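Local atomic coordinates of uncharacterized protein (Chaetomium thermophilum, PDB entry 3LPZ), a protein that probably acts in the Get pathway of tail-anchored protein biogenesis, as an alpha-solenoid of the GET4 family that binds Get5. Residues Ala193-Pro196 with Tyr197-Val200. Residues are numbered along the deposited sequence; the frame is centred on the assembly and turned at random.
Sequences AVLP and YLLV
Tyr197 turns one edge of its ring to the carbonyl of Ala193, one helical turn back. Tyr197 CD2 lies 3.1 Å from Ala193 O, near the ring plane. The torsion chi1 of -76° sets CG beside the backbone N and swings the ring back along the helix. Ala193 O is buried with no polar partner; the ring C-H edge lies against it, consistent with a weak C-H...O contact. The phenol oxygen is anchored by a hydrogen bond to Leu159 O. Leu198 N bonds to Val194 O at 3.3 Å. Leu198 CD1 meets Leu195 CD2 at 4.3 Å, and both leucines pack on Ile288 of helix 282-293. This is the C-terminal end of helix 186-199, kinked at Pro196, in the alpha-solenoid. Helices 166-179, 203-220 and 243-256 also pack against it. Leu199 N gives a shorter bond to Leu195 O, 2.9 Å. Leu199 CG also sits 3.4 Å from Leu195 O. Val200 is the first residue to leave helical geometry. Val200 N still reaches Pro196 O at 3.2 Å, but the N-H...O angle falls to 137°. Val200 CG2 rests against Pro196 O, 3.4 Å away.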
loop_
_atom_site.group_PDB
_atom_site.type_symbol
_atom_site.label_atom_id
_atom_site.label_comp_id
_atom_site.label_asym_id
_atom_site.label_seq_id
_atom_site.Cartn_x
_atom_site.Cartn_y
_atom_site.Cartn_z
ATOM N N ALA A 193 5.965 -8.790 -2.693
ATOM C CA ALA A 193 6.104 -7.570 -3.526
ATOM C C ALA A 193 5.477 -7.723 -4.885
ATOM O O ALA A 193 5.180 -6.707 -5.515
ATOM C CB ALA A 193 7.575 -7.209 -3.737
ATOM N N VAL A 194 5.323 -8.958 -5.357
ATOM C CA VAL A 194 4.868 -9.218 -6.736
ATOM C C VAL A 194 3.392 -9.570 -6.822
ATOM O O VAL A 194 2.667 -8.943 -7.590
ATOM C CB VAL A 194 5.690 -10.351 -7.400
ATOM C CG1 VAL A 194 5.055 -10.777 -8.721
ATOM C CG2 VAL A 194 7.126 -9.879 -7.620
ATOM N N LEU A 195 2.954 -10.554 -6.028
ATOM C CA LEU A 195 1.565 -11.029 -6.076
ATOM C C LEU A 195 0.529 -9.941 -5.791
ATOM O O LEU A 195 -0.461 -9.869 -6.491
ATOM C CB LEU A 195 1.340 -12.269 -5.185
ATOM C CG LEU A 195 2.272 -13.457 -5.526
ATOM C CD1 LEU A 195 1.919 -14.655 -4.692
ATOM C CD2 LEU A 195 2.253 -13.856 -7.072
ATOM N N PRO A 196 0.748 -9.105 -4.750
ATOM C CA PRO A 196 -0.266 -8.065 -4.501
ATOM C C PRO A 196 -0.485 -7.104 -5.678
ATOM O O PRO A 196 -1.631 -6.655 -5.890
ATOM C CB PRO A 196 0.282 -7.333 -3.246
ATOM C CG PRO A 196 1.010 -8.417 -2.494
ATOM C CD PRO A 196 1.716 -9.191 -3.633
ATOM N N TYR A 197 0.578 -6.773 -6.425
ATOM C CA TYR A 197 0.399 -5.952 -7.628
ATOM C C TYR A 197 -0.411 -6.652 -8.705
ATOM O O TYR A 197 -1.250 -5.999 -9.338
ATOM C CB TYR A 197 1.730 -5.453 -8.209
ATOM C CG TYR A 197 2.310 -4.313 -7.400
ATOM C CD1 TYR A 197 1.585 -3.126 -7.209
ATOM C CD2 TYR A 197 3.590 -4.409 -6.853
ATOM C CE1 TYR A 197 2.140 -2.046 -6.472
ATOM C CE2 TYR A 197 4.162 -3.333 -6.133
ATOM C CZ TYR A 197 3.412 -2.172 -5.935
ATOM O OH TYR A 197 3.954 -1.147 -5.201
ATOM N N LEU A 198 -0.174 -7.958 -8.905
ATOM C CA LEU A 198 -1.008 -8.742 -9.819
ATOM C C LEU A 198 -2.476 -8.722 -9.365
ATOM O O LEU A 198 -3.371 -8.555 -10.183
ATOM C CB LEU A 198 -0.514 -10.194 -9.943
ATOM C CG LEU A 198 0.809 -10.404 -10.677
ATOM C CD1 LEU A 198 1.159 -11.914 -10.721
ATOM C CD2 LEU A 198 0.784 -9.764 -12.079
ATOM N N LEU A 199 -2.710 -8.868 -8.057
ATOM C CA LEU A 199 -4.076 -8.846 -7.509
ATOM C C LEU A 199 -4.845 -7.529 -7.713
ATOM O O LEU A 199 -6.069 -7.541 -7.746
ATOM C CB LEU A 199 -4.073 -9.214 -6.019
ATOM C CG LEU A 199 -3.676 -10.665 -5.696
ATOM C CD1 LEU A 199 -3.612 -10.859 -4.146
ATOM C CD2 LEU A 199 -4.635 -11.660 -6.321
ATOM N N VAL A 200 -4.150 -6.403 -7.819
ATOM C CA VAL A 200 -4.821 -5.117 -8.116
ATOM C C VAL A 200 -4.633 -4.764 -9.595
ATOM O O VAL A 200 -4.696 -3.594 -9.979
ATOM C CB VAL A 200 -4.350 -3.959 -7.176
ATOM C CG1 VAL A 200 -4.760 -4.277 -5.738
ATOM C CG2 VAL A 200 -2.817 -3.733 -7.272
#